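Local structure of nitroreductase (Desulfitobacterium hafniense, 3PXV) at residues N21-D26 against A93-V98; I51-K56 against K152-P157; Q60-E65 against L139-G144; P100-Q105 against E158-G163; L127-I132 against L168-T173. The protein binds flavin mononucleotide and probably acts as an FMN-dependent oxidoreductase of the nitroreductase type. One frame throughout, in Å; residues are numbered along the deposited sequence.

Interaction 1: residues N21-D26 against A93-V98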
# COMPACT_ATOMS: atom_id res chain seq x y z
N ASN B 21 -14.36 11.92 20.41
CA ASN B 21 -15.21 12.56 19.41
C ASN B 21 -14.59 13.82 18.78
O ASN B 21 -15.10 14.35 17.79
CB ASN B 21 -16.65 12.82 19.94
CG ASN B 21 -16.71 13.82 21.09
OD1 ASN B 21 -15.68 14.22 21.63
ND2 ASN B 21 -17.92 14.22 21.46
N GLU B 22 -13.45 14.27 19.32
CA GLU B 22 -12.76 15.45 18.83
C GLU B 22 -12.27 15.32 17.39
O GLU B 22 -11.51 14.41 17.05
CB GLU B 22 -11.57 15.77 19.74
CG GLU B 22 -10.88 17.12 19.44
CD GLU B 22 -9.66 17.35 20.32
OE1 GLU B 22 -9.05 16.36 20.80
OE2 GLU B 22 -9.31 18.53 20.52
N MSE B 23 -12.71 16.27 16.56
CA MSE B 23 -12.37 16.35 15.16
C MSE B 23 -10.94 16.87 14.98
O MSE B 23 -10.56 17.87 15.62
CB MSE B 23 -13.34 17.33 14.48
CG MSE B 23 -13.20 17.47 12.95
SE MSE B 23 -13.74 15.85 12.00
CE MSE B 23 -15.66 15.87 12.26
N PRO B 24 -10.14 16.19 14.14
CA PRO B 24 -8.83 16.74 13.81
C PRO B 24 -9.02 18.04 13.05
O PRO B 24 -10.02 18.21 12.37
CB PRO B 24 -8.21 15.68 12.90
CG PRO B 24 -8.93 14.43 13.22
CD PRO B 24 -10.32 14.83 13.62
N SER B 25 -8.09 18.96 13.18
CA SER B 25 -8.20 20.25 12.49
C SER B 25 -8.09 20.10 10.97
O SER B 25 -7.51 19.13 10.47
CB SER B 25 -7.12 21.23 13.00
OG SER B 25 -5.80 20.76 12.76
N ASP B 26 -8.66 21.04 10.24
CA ASP B 26 -8.58 21.06 8.77
C ASP B 26 -7.14 21.13 8.33
O ASP B 26 -6.77 20.54 7.32
CB ASP B 26 -9.33 22.26 8.21
CG ASP B 26 -10.85 22.16 8.41
OD1 ASP B 26 -11.38 21.01 8.41
OD2 ASP B 26 -11.50 23.22 8.53
N ALA B 93 -15.04 7.06 15.57
CA ALA B 93 -14.20 7.99 14.82
C ALA B 93 -15.07 9.07 14.26
O ALA B 93 -16.13 8.78 13.72
CB ALA B 93 -13.47 7.29 13.68
N PRO B 94 -14.62 10.33 14.37
CA PRO B 94 -15.40 11.46 13.89
C PRO B 94 -15.17 11.81 12.42
O PRO B 94 -15.82 12.70 11.91
CB PRO B 94 -14.93 12.59 14.81
CG PRO B 94 -13.47 12.26 15.02
CD PRO B 94 -13.41 10.77 15.08
N CYS B 95 -14.23 11.13 11.76
CA CYS B 95 -13.99 11.36 10.33
C CYS B 95 -13.18 10.23 9.74
O CYS B 95 -12.57 9.44 10.46
CB CYS B 95 -13.24 12.67 10.08
SG CYS B 95 -11.54 12.59 10.54
N MSE B 96 -13.17 10.16 8.43
CA MSE B 96 -12.44 9.11 7.74
C MSE B 96 -12.15 9.54 6.32
O MSE B 96 -12.79 10.43 5.79
CB MSE B 96 -13.25 7.79 7.70
CG MSE B 96 -14.55 7.84 6.89
SE MSE B 96 -15.45 6.14 6.87
CE MSE B 96 -17.07 6.68 5.95
N ILE B 97 -11.16 8.91 5.73
CA ILE B 97 -10.86 9.14 4.35
C ILE B 97 -11.28 7.88 3.65
O ILE B 97 -10.84 6.79 4.01
CB ILE B 97 -9.40 9.42 4.12
CG1 ILE B 97 -9.08 10.81 4.67
CG2 ILE B 97 -9.09 9.31 2.64
CD1 ILE B 97 -7.62 11.21 4.58
N VAL B 98 -12.19 8.04 2.69
CA VAL B 98 -12.68 6.94 1.86
C VAL B 98 -11.94 6.97 0.54
O VAL B 98 -11.85 8.03 -0.06
CB VAL B 98 -14.21 7.07 1.62
CG1 VAL B 98 -14.71 5.95 0.70
CG2 VAL B 98 -14.94 7.05 3.00
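Where strand 95-101 of the central antiparallel sheet begins, the loop that leads into helix 26-36 is laid over it, P94 meeting N21 and E22 while M23 and P24 reach C95. P94 is the most covered residue. Its ring meets two successive backbone carbonyls, CB lying 3.5 Å from N21 O and CG an equal 3.5 Å from E22 O, so this part is side chain against main chain. M23, a selenomethionine, answers from the loop side: with CG anti to the backbone N (chi1 -176°) and the chain then bent at chi2 and chi3, it folds back toward the strand. Its methyl CE ends 3.2 Å from P94 O, and SE rests 3.7 Å from C95 CB. The bend thus sets SE and CE along P94 and C95. Nearby, D26, at the start of helix 26-36, forms a salt bridge with K54, while L29 of that helix packs on both P24 and C95 and continues the apolar layer. The contact joins the loop to the strand through apolar surfaces and carbonyl oxygens. At its buried side the C95 thiol meets the proline ring, SG standing 4.0 Å from P24 CD.

Interaction 2: residues I51-K56 against K152-P157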
# COMPACT_ATOMS: atom_id res chain seq x y z
N ILE B 51 -11.37 11.14 -0.52
CA ILE B 51 -12.57 11.79 -0.02
C ILE B 51 -12.48 11.89 1.50
O ILE B 51 -12.60 10.88 2.19
CB ILE B 51 -13.83 10.99 -0.46
CG1 ILE B 51 -13.86 10.85 -1.98
CG2 ILE B 51 -15.12 11.68 0.02
CD1 ILE B 51 -14.95 9.98 -2.46
N VAL B 52 -12.28 13.11 2.01
CA VAL B 52 -12.17 13.34 3.46
C VAL B 52 -13.56 13.56 3.99
O VAL B 52 -14.15 14.62 3.77
CB VAL B 52 -11.29 14.60 3.81
CG1 VAL B 52 -11.33 14.87 5.30
CG2 VAL B 52 -9.85 14.42 3.36
N VAL B 53 -14.09 12.57 4.70
CA VAL B 53 -15.44 12.61 5.19
C VAL B 53 -15.48 13.06 6.65
O VAL B 53 -14.82 12.47 7.47
CB VAL B 53 -16.13 11.23 5.06
CG1 VAL B 53 -17.59 11.33 5.47
CG2 VAL B 53 -16.03 10.73 3.65
N LYS B 54 -16.26 14.09 6.92
CA LYS B 54 -16.45 14.64 8.28
C LYS B 54 -17.92 14.68 8.72
O LYS B 54 -18.20 15.00 9.85
CB LYS B 54 -15.91 16.08 8.36
CG LYS B 54 -14.48 16.25 7.87
CD LYS B 54 -13.84 17.54 8.35
CE LYS B 54 -14.60 18.77 8.02
NZ LYS B 54 -13.94 19.97 8.59
N ASN B 55 -18.83 14.34 7.82
CA ASN B 55 -20.25 14.40 8.09
C ASN B 55 -20.67 13.24 8.98
O ASN B 55 -20.60 12.08 8.57
CB ASN B 55 -20.99 14.39 6.76
CG ASN B 55 -22.47 14.69 6.91
OD1 ASN B 55 -23.28 13.81 7.20
ND2 ASN B 55 -22.84 15.94 6.64
N LYS B 56 -21.12 13.56 10.20
CA LYS B 56 -21.49 12.54 11.19
C LYS B 56 -22.68 11.69 10.74
O LYS B 56 -22.66 10.46 10.84
CB LYS B 56 -21.80 13.19 12.53
CG LYS B 56 -21.91 12.21 13.70
CD LYS B 56 -22.25 12.92 15.05
CE LYS B 56 -22.07 11.96 16.25
NZ LYS B 56 -22.45 12.55 17.58
N LYS B 152 -23.07 8.73 -4.40
CA LYS B 152 -23.33 10.12 -4.74
C LYS B 152 -23.11 11.02 -3.53
O LYS B 152 -22.56 12.10 -3.64
CB LYS B 152 -24.75 10.31 -5.29
CG LYS B 152 -24.96 9.67 -6.64
CD LYS B 152 -26.38 9.90 -7.17
CE LYS B 152 -27.44 9.20 -6.31
NZ LYS B 152 -28.79 9.19 -6.97
N ARG B 153 -23.54 10.58 -2.37
CA ARG B 153 -23.34 11.40 -1.18
C ARG B 153 -21.85 11.59 -0.90
O ARG B 153 -21.44 12.65 -0.43
CB ARG B 153 -24.08 10.81 0.02
CG ARG B 153 -25.58 10.81 -0.19
CD ARG B 153 -26.28 10.08 0.93
NE ARG B 153 -26.20 10.78 2.20
CZ ARG B 153 -26.76 10.35 3.32
NH1 ARG B 153 -27.44 9.20 3.35
NH2 ARG B 153 -26.64 11.07 4.42
N LEU B 154 -21.05 10.59 -1.22
CA LEU B 154 -19.59 10.68 -1.01
C LEU B 154 -18.91 11.41 -2.15
O LEU B 154 -17.85 11.96 -1.97
CB LEU B 154 -18.98 9.29 -0.85
CG LEU B 154 -19.29 8.64 0.50
CD1 LEU B 154 -19.09 7.14 0.46
CD2 LEU B 154 -18.43 9.29 1.59
N GLY B 155 -19.56 11.40 -3.32
CA GLY B 155 -19.03 12.03 -4.51
C GLY B 155 -18.09 11.14 -5.30
O GLY B 155 -17.21 11.63 -5.97
N PHE B 156 -18.29 9.83 -5.24
CA PHE B 156 -17.49 8.89 -6.02
C PHE B 156 -17.59 9.22 -7.51
O PHE B 156 -18.65 9.63 -7.97
CB PHE B 156 -18.07 7.48 -5.87
CG PHE B 156 -17.62 6.72 -4.66
CD1 PHE B 156 -17.14 7.36 -3.52
CD2 PHE B 156 -17.80 5.35 -4.63
CE1 PHE B 156 -16.76 6.63 -2.41
CE2 PHE B 156 -17.44 4.61 -3.52
CZ PHE B 156 -16.93 5.25 -2.40
N PRO B 157 -16.51 9.01 -8.28
CA PRO B 157 -16.67 9.14 -9.73
C PRO B 157 -17.51 7.97 -10.25
O PRO B 157 -17.47 6.87 -9.66
CB PRO B 157 -15.24 9.04 -10.28
CG PRO B 157 -14.33 9.19 -9.10
CD PRO B 157 -15.10 8.86 -7.87
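An unusually tight methyl pair marks this contact: V53 CG2 and L154 CD2 are only 3.5 Å apart, inside the usual van der Waals separation, with the two side chains crossing at about a right angle. They belong to strand 50-53 of the antiparallel sheet and to the C-terminal end of helix 147-154, which closes in a Schellman motif. G155, at positive phi, is its C-prime residue; F156 N returns to S151 O and the weaker G155 N to K152 O. The turn brings L154 O over I51, and both branches of the isoleucine touch that oxygen, CG2 at 3.4 Å and CD1 at 3.5 Å. CG2 is anti to the backbone N, whereas CG1 is anti to the carbonyl carbon (chi1 -57°) and carries CD1 on to the F156 ring. With I51 cut back to an alanine, the F156 edge would probably lose its methyl partner and a gap open beside L154 O. The strand has a further neighbour: I51, V52 and V53 pair in a parallel ladder with a strand of the second subunit, so the sheet runs across the dimer interface. L154 is also covered by L58 and M62 of helix 56-72. At the ring, I51 CD1 comes in near the plane, at the edge, 3.6 Å from F156 CD1.

Interaction 3: residues Q60-E65 against L139-G144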
# COMPACT_ATOMS: atom_id res chain seq x y z
N GLN B 60 -22.65 7.64 10.39
CA GLN B 60 -23.57 6.78 11.16
C GLN B 60 -24.44 5.92 10.25
O GLN B 60 -24.72 4.76 10.56
CB GLN B 60 -24.49 7.60 12.10
CG GLN B 60 -23.80 8.28 13.31
CD GLN B 60 -24.80 9.04 14.22
OE1 GLN B 60 -25.77 9.63 13.75
NE2 GLN B 60 -24.55 9.03 15.53
N GLU B 61 -24.89 6.47 9.13
CA GLU B 61 -25.76 5.72 8.23
C GLU B 61 -25.02 4.57 7.57
O GLU B 61 -25.55 3.47 7.47
CB GLU B 61 -26.43 6.63 7.20
CG GLU B 61 -27.47 7.58 7.81
CD GLU B 61 -28.25 8.39 6.78
OE1 GLU B 61 -28.29 7.98 5.60
OE2 GLU B 61 -28.87 9.42 7.16
N MSE B 62 -23.79 4.81 7.14
CA MSE B 62 -23.01 3.80 6.50
C MSE B 62 -22.65 2.71 7.52
O MSE B 62 -22.59 1.52 7.19
CB MSE B 62 -21.73 4.41 5.87
CG MSE B 62 -22.01 5.33 4.72
SE MSE B 62 -20.42 6.20 4.01
CE MSE B 62 -19.47 4.62 3.53
N GLU B 63 -22.45 3.13 8.76
CA GLU B 63 -22.10 2.19 9.83
C GLU B 63 -23.28 1.26 10.13
O GLU B 63 -23.12 0.05 10.21
CB GLU B 63 -21.67 2.94 11.10
CG GLU B 63 -21.18 2.00 12.23
CD GLU B 63 -20.64 2.74 13.45
OE1 GLU B 63 -21.30 3.68 13.92
OE2 GLU B 63 -19.56 2.37 13.94
N ALA B 64 -24.46 1.86 10.29
CA ALA B 64 -25.68 1.10 10.59
C ALA B 64 -26.05 0.18 9.43
O ALA B 64 -26.51 -0.93 9.65
CB ALA B 64 -26.82 2.05 10.94
N GLU B 65 -25.84 0.62 8.20
CA GLU B 65 -26.07 -0.23 7.03
C GLU B 65 -25.06 -1.39 7.02
O GLU B 65 -25.44 -2.56 6.80
CB GLU B 65 -25.98 0.57 5.73
CG GLU B 65 -26.18 -0.27 4.46
CD GLU B 65 -27.56 -0.94 4.37
OE1 GLU B 65 -28.56 -0.42 4.97
OE2 GLU B 65 -27.62 -1.98 3.65
N LEU B 139 -18.99 -2.37 3.66
CA LEU B 139 -20.25 -3.06 3.88
C LEU B 139 -21.46 -2.15 3.62
O LEU B 139 -22.56 -2.62 3.37
CB LEU B 139 -20.30 -3.64 5.30
CG LEU B 139 -19.34 -4.77 5.63
CD1 LEU B 139 -19.38 -5.13 7.15
CD2 LEU B 139 -19.66 -5.99 4.78
N ALA B 140 -21.25 -0.83 3.62
CA ALA B 140 -22.32 0.12 3.33
C ALA B 140 -22.83 -0.03 1.88
O ALA B 140 -23.96 0.34 1.59
CB ALA B 140 -21.84 1.52 3.57
N PHE B 141 -22.01 -0.59 1.00
CA PHE B 141 -22.34 -0.72 -0.41
C PHE B 141 -22.69 -2.14 -0.81
O PHE B 141 -23.18 -2.36 -1.91
CB PHE B 141 -21.10 -0.37 -1.24
CG PHE B 141 -20.55 1.01 -0.97
CD1 PHE B 141 -19.69 1.23 0.07
CD2 PHE B 141 -20.90 2.07 -1.78
CE1 PHE B 141 -19.19 2.47 0.31
CE2 PHE B 141 -20.40 3.31 -1.53
CZ PHE B 141 -19.55 3.51 -0.48
N ALA B 142 -22.45 -3.07 0.10
CA ALA B 142 -22.51 -4.50 -0.20
C ALA B 142 -23.82 -5.07 -0.69
O ALA B 142 -23.80 -5.96 -1.51
CB ALA B 142 -21.98 -5.31 1.00
N SER B 143 -24.94 -4.58 -0.20
CA SER B 143 -26.25 -5.11 -0.63
C SER B 143 -26.59 -4.63 -2.03
O SER B 143 -27.42 -5.22 -2.71
CB SER B 143 -27.35 -4.67 0.33
OG SER B 143 -27.64 -3.29 0.18
N GLY B 144 -25.95 -3.53 -2.45
CA GLY B 144 -26.22 -2.92 -3.74
C GLY B 144 -27.45 -1.99 -3.69
O GLY B 144 -27.65 -1.17 -4.60
O HOH W 1 -25.22 -2.94 2.27
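Apolar contacts come first, between M62 and the pair A140 and F141. The backbones approach closely here, the CA atoms of M62 and A140 being 4.9 Å apart, and the small A140 side chain permits it: its CB touches M62 CB at 3.7 Å. M62, a selenomethionine, then runs extended from CB and bends at chi3 (59°), which curls the methyl CE back over A140 CB and obliquely against the F141 ring, 3.9 Å from F141 CE1. F141 also meets F156 with the ring planes only about 15° apart, and L154 and F150 of helix 147-154 cover M62. The contact therefore pins helix 56-72 to the loop between strand 130-133 and helix 147-154 of the nitroreductase fold, a loop that follows the FMN-binding residues G135 and Y136.

The polar contacts lie at E65. Its aliphatic part turns at chi2 (61°), CG passing 3.7 Å from A140 O, and the carboxylate is linked to the loop by one water. That water donates to E65 OE2 and to L139 O, each at 2.9 Å, and accepts from S143 N at 3.0 Å, so a single molecule bridges E65 to L139, ahead of the type I turn F141-G144, and to S143 within it. S143 OG, 3.7 Å from E65 OE2, is instead bonded to the backbone N of L145.

Interaction 4: residues P100-Q105 against E158-G163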
# COMPACT_ATOMS: atom_id res chain seq x y z
N PRO B 100 -12.15 5.41 -3.00
CA PRO B 100 -12.79 4.59 -4.01
C PRO B 100 -11.80 4.28 -5.14
O PRO B 100 -10.80 4.98 -5.30
CB PRO B 100 -13.91 5.52 -4.52
CG PRO B 100 -13.33 6.86 -4.39
CD PRO B 100 -12.61 6.80 -3.06
N ILE B 101 -12.08 3.26 -5.91
CA ILE B 101 -11.14 2.87 -6.96
C ILE B 101 -11.88 2.46 -8.22
O ILE B 101 -13.08 2.14 -8.19
CB ILE B 101 -10.19 1.71 -6.49
CG1 ILE B 101 -10.95 0.44 -6.14
CG2 ILE B 101 -9.35 2.09 -5.28
CD1 ILE B 101 -10.00 -0.76 -6.03
N ASP B 102 -11.15 2.50 -9.34
CA ASP B 102 -11.67 2.10 -10.64
C ASP B 102 -11.53 0.57 -10.66
O ASP B 102 -10.43 0.07 -10.58
CB ASP B 102 -10.86 2.75 -11.75
CG ASP B 102 -11.42 2.49 -13.17
OD1 ASP B 102 -12.31 1.64 -13.33
OD2 ASP B 102 -10.96 3.16 -14.12
N PRO B 103 -12.64 -0.17 -10.71
CA PRO B 103 -12.53 -1.62 -10.74
C PRO B 103 -12.08 -2.25 -12.07
O PRO B 103 -11.76 -3.42 -12.09
CB PRO B 103 -13.97 -2.07 -10.43
CG PRO B 103 -14.82 -0.97 -10.91
CD PRO B 103 -14.04 0.28 -10.65
N THR B 104 -12.09 -1.48 -13.17
CA THR B 104 -11.67 -1.99 -14.50
C THR B 104 -10.15 -1.96 -14.61
O THR B 104 -9.59 -2.24 -15.67
CB THR B 104 -12.27 -1.17 -15.68
OG1 THR B 104 -11.63 0.11 -15.75
CG2 THR B 104 -13.81 -1.00 -15.56
N GLN B 105 -9.50 -1.55 -13.53
CA GLN B 105 -8.05 -1.53 -13.42
C GLN B 105 -7.61 -2.77 -12.58
O GLN B 105 -6.45 -2.91 -12.22
CB GLN B 105 -7.58 -0.21 -12.75
CG GLN B 105 -7.89 1.08 -13.52
CD GLN B 105 -7.06 1.27 -14.81
OE1 GLN B 105 -6.02 0.63 -15.01
NE2 GLN B 105 -7.53 2.17 -15.68
N GLU B 158 -18.23 8.18 -11.35
CA GLU B 158 -19.08 7.15 -11.93
C GLU B 158 -18.27 5.89 -12.21
O GLU B 158 -17.19 5.96 -12.78
CB GLU B 158 -19.72 7.62 -13.23
CG GLU B 158 -20.98 6.81 -13.63
CD GLU B 158 -21.52 7.17 -15.02
OE1 GLU B 158 -20.70 7.35 -15.95
OE2 GLU B 158 -22.77 7.24 -15.17
N GLY B 159 -18.80 4.74 -11.81
CA GLY B 159 -18.09 3.48 -12.05
C GLY B 159 -17.15 3.03 -10.95
O GLY B 159 -16.83 1.86 -10.88
N TYR B 160 -16.73 3.95 -10.09
CA TYR B 160 -15.82 3.64 -8.99
C TYR B 160 -16.53 2.89 -7.90
O TYR B 160 -17.69 3.16 -7.61
CB TYR B 160 -15.20 4.91 -8.41
CG TYR B 160 -13.98 5.37 -9.12
CD1 TYR B 160 -13.95 5.49 -10.50
CD2 TYR B 160 -12.84 5.75 -8.40
CE1 TYR B 160 -12.79 5.91 -11.17
CE2 TYR B 160 -11.68 6.17 -9.06
CZ TYR B 160 -11.67 6.25 -10.43
OH TYR B 160 -10.56 6.66 -11.07
N ALA B 161 -15.82 1.96 -7.29
CA ALA B 161 -16.31 1.17 -6.19
C ALA B 161 -15.43 1.41 -4.97
O ALA B 161 -14.34 1.94 -5.08
CB ALA B 161 -16.31 -0.31 -6.57
N PHE B 162 -15.89 1.01 -3.79
CA PHE B 162 -15.09 1.17 -2.59
C PHE B 162 -13.80 0.36 -2.64
O PHE B 162 -13.81 -0.80 -3.06
CB PHE B 162 -15.90 0.75 -1.37
CG PHE B 162 -15.12 0.74 -0.09
CD1 PHE B 162 -15.09 1.86 0.71
CD2 PHE B 162 -14.45 -0.41 0.31
CE1 PHE B 162 -14.39 1.83 1.88
CE2 PHE B 162 -13.76 -0.44 1.48
CZ PHE B 162 -13.73 0.68 2.27
N GLY B 163 -12.71 0.98 -2.19
CA GLY B 163 -11.39 0.35 -2.19
C GLY B 163 -10.96 0.06 -0.77
O GLY B 163 -10.72 -1.09 -0.42
O HOH W 2 -10.31 6.05 -13.69
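Two backbone hydrogen bonds tie I101 to A161 in both directions. I101 N donates to A161 O at 2.7 Å, and A161 N returns the bond to I101 O at 2.9 Å. Beyond the ladder, D102 OD1 takes two donors from T104: its backbone N, making an Asx turn, and its hydroxyl OG1 at 2.9 Å. Both reach the oxygen from one face of the carboxylate, some 40° to 50° out of its plane, which fixes the rotation of the group. The other oxygen, D102 OD2, receives a hydrogen bond from a water that is also bonded to Y160 OH, with 2.7 Å between water and hydroxyl. R49 makes a weak hydrogen bond to the same hydroxyl.

The packing is built on the Y160 ring, which lies flat against the opposing main chain. One face covers the peptide from I101 to D102: D102 N stands over the ring centre and I101 C nearer the rim, 3.4 Å above the plane. D102 CB adds a CH-pi contact to that face, 4.2 Å from the ring centroid. With its CG anti to the backbone N (chi1 -174°), D102 directs the carboxylate to T104 and the water. P100 CB meets Y160 CD2 obliquely. Farther along, P103 CD rests 3.2 Å from G159 O, and I101 CG1 packs over G163 CA, where any side chain would clash with I101 CG2. P100 and F162 form the non-hydrogen-bonded pair beside I101 and A161, the antiparallel pairing of neighbouring central strands in the nitroreductase fold.

Interaction 5: residues L127-I132 against L168-T173. With FMN (flavin mononucleotide), chain F.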
# COMPACT_ATOMS: atom_id res chain seq x y z
N LEU B 127 1.63 12.99 12.49
CA LEU B 127 0.95 14.21 12.96
C LEU B 127 0.23 14.04 14.28
O LEU B 127 -0.46 14.94 14.72
CB LEU B 127 -0.04 14.72 11.89
CG LEU B 127 0.63 15.26 10.62
CD1 LEU B 127 -0.37 15.55 9.50
CD2 LEU B 127 1.41 16.50 11.00
N GLY B 128 0.42 12.90 14.93
CA GLY B 128 -0.24 12.64 16.21
C GLY B 128 -1.71 12.29 16.07
O GLY B 128 -2.45 12.30 17.06
N ILE B 129 -2.14 11.98 14.83
CA ILE B 129 -3.53 11.59 14.56
C ILE B 129 -3.66 10.05 14.52
O ILE B 129 -3.07 9.39 13.65
CB ILE B 129 -4.04 12.16 13.23
CG1 ILE B 129 -3.98 13.69 13.23
CG2 ILE B 129 -5.46 11.68 12.95
CD1 ILE B 129 -4.66 14.35 14.44
N ALA B 130 -4.45 9.51 15.44
CA ALA B 130 -4.70 8.08 15.50
C ALA B 130 -5.50 7.67 14.28
O ALA B 130 -6.30 8.43 13.75
CB ALA B 130 -5.45 7.74 16.79
N ASN B 131 -5.29 6.43 13.85
CA ASN B 131 -5.94 5.94 12.65
C ASN B 131 -6.09 4.41 12.61
O ASN B 131 -5.50 3.69 13.42
CB ASN B 131 -5.12 6.36 11.43
CG ASN B 131 -3.69 5.85 11.49
OD1 ASN B 131 -3.42 4.74 11.02
ND2 ASN B 131 -2.78 6.63 12.11
N ILE B 132 -6.88 3.95 11.65
CA ILE B 132 -7.04 2.53 11.39
C ILE B 132 -7.60 2.33 9.98
O ILE B 132 -8.53 3.05 9.59
CB ILE B 132 -7.98 1.84 12.41
CG1 ILE B 132 -7.92 0.33 12.22
CG2 ILE B 132 -9.47 2.31 12.25
CD1 ILE B 132 -8.79 -0.46 13.19
N LEU B 168 -9.87 8.33 11.17
CA LEU B 168 -8.97 9.27 11.79
C LEU B 168 -9.57 9.96 13.00
O LEU B 168 -10.75 10.28 13.03
CB LEU B 168 -8.58 10.34 10.77
CG LEU B 168 -7.97 9.93 9.42
CD1 LEU B 168 -7.81 11.14 8.54
CD2 LEU B 168 -6.65 9.17 9.55
N GLY B 169 -8.73 10.22 14.00
CA GLY B 169 -9.15 10.95 15.19
C GLY B 169 -8.06 10.93 16.24
O GLY B 169 -6.90 10.75 15.93
N HIS B 170 -8.45 11.18 17.49
CA HIS B 170 -7.54 11.10 18.62
C HIS B 170 -7.88 9.85 19.41
O HIS B 170 -9.06 9.55 19.62
CB HIS B 170 -7.65 12.34 19.50
CG HIS B 170 -7.10 13.57 18.86
ND1 HIS B 170 -5.74 13.82 18.80
CD2 HIS B 170 -7.71 14.59 18.22
CE1 HIS B 170 -5.54 14.96 18.16
NE2 HIS B 170 -6.72 15.45 17.79
N ALA B 171 -6.86 9.10 19.82
CA ALA B 171 -7.08 7.85 20.59
C ALA B 171 -7.63 8.12 21.98
O ALA B 171 -7.12 8.97 22.71
CB ALA B 171 -5.76 7.03 20.71
N ASN B 172 -8.70 7.41 22.31
CA ASN B 172 -9.24 7.44 23.65
C ASN B 172 -8.43 6.39 24.39
O ASN B 172 -7.94 6.64 25.48
CB ASN B 172 -10.72 7.10 23.66
CG ASN B 172 -11.34 7.25 25.03
OD1 ASN B 172 -10.96 8.12 25.82
ND2 ASN B 172 -12.32 6.41 25.32
N THR B 173 -8.29 5.21 23.78
CA THR B 173 -7.48 4.12 24.34
C THR B 173 -6.50 3.60 23.28
O THR B 173 -6.79 3.52 22.10
CB THR B 173 -8.34 2.96 24.96
OG1 THR B 173 -8.90 2.15 23.94
CG2 THR B 173 -9.46 3.51 25.86
N1 FMN F . -9.30 -3.54 11.63
C2 FMN F . -10.61 -3.40 12.04
O2 FMN F . -10.92 -3.33 13.23
N3 FMN F . -11.61 -3.33 11.10
C4 FMN F . -11.34 -3.41 9.76
O4 FMN F . -12.28 -3.35 8.98
C4A FMN F . -10.01 -3.55 9.34
N5 FMN F . -9.69 -3.62 8.02
C5A FMN F . -8.38 -3.50 7.62
C6 FMN F . -8.09 -3.31 6.26
C7 FMN F . -6.78 -3.17 5.82
C7M FMN F . -6.53 -2.97 4.38
C8 FMN F . -5.75 -3.23 6.74
C8M FMN F . -4.33 -3.10 6.34
C9 FMN F . -6.03 -3.42 8.10
C9A FMN F . -7.36 -3.55 8.55
N10 FMN F . -7.68 -3.74 9.89
C10 FMN F . -8.99 -3.61 10.29
C1' FMN F . -6.61 -3.48 10.91
C2' FMN F . -5.79 -4.74 11.12
O2' FMN F . -6.52 -5.62 11.95
C3' FMN F . -4.44 -4.36 11.73
O3' FMN F . -3.71 -3.53 10.85
C4' FMN F . -3.62 -5.61 12.00
O4' FMN F . -4.32 -6.35 12.96
C5' FMN F . -2.21 -5.30 12.51
O5' FMN F . -2.29 -4.51 13.68
P FMN F . -1.69 -3.02 13.72
O1P FMN F . -2.10 -2.43 15.03
O2P FMN F . -2.24 -2.14 12.58
O3P FMN F . -0.21 -3.21 13.64
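The H170 imidazole meets I129 CD1 and G128 O, both obliquely: CD1 is 3.9 Å from H170 CE1, and G128 O is 4.0 Å from ND1. A second flat group is the amide of N131; I129 O lies nearly in its plane, ND2 donating to that oxygen at 3.2 Å, though T125 OG1 is its stronger partner. The third is the isoalloxazine of FMN: I132 CD1 stands above its plane, displaced past N1 toward the O2 side and 3.5 Å from FMN N1.

I129 spans two surfaces. Its CG2 lies 3.4 Å from G169 O and also meets L168 CB, while CG1, anti to the carbonyl carbon (chi1 -59°), sends CD1 to the imidazole. Trimmed to a glycine, I129 would probably give up its hold on L168 and leave the H170 ring freer to turn.

The backbones pair as antiparallel strands, 130-133 against 161-169. G169 N donates to A130 O at 3.0 Å; the return bond from A130 N to G169 O is weak. N131 and L168 form the next, non-hydrogen-bonded pair, N131 CB touching L168 CD2 at 3.7 Å. A130 CB packs on A171 CB.

S15, R13, R17 and K175 hydrogen-bond to FMN, whereas I132 meets N1 and O2 with apolar carbon, mainly CD1. I132 thus gives apolar cover at the pyrimidine end of the flavin, and the ladder probably helps to position it.

Four of the five contacts reach one antiparallel sheet, ordered 50-53, 95-101, 161-169, 130-133. Interactions 1 and 4 both use strand 95-101, with centres about 23 Å apart, and interactions 4 and 5 share strand 161-169, about 27 Å apart and on opposite sides of the chain's centre. Interaction 1 lies closer to interaction 5, about 9 Å centre to centre, joined by C95 O to L168 N. Interaction 3, on helix 56-72, is nested in the loop closed by interaction 2 and joined to it by the R153-E61 salt bridge. Most pairs interleave along the chain, so distant segments are knitted into a single unit, with the FMN beside interaction 5 and the second subunit extending the sheet at interaction 2.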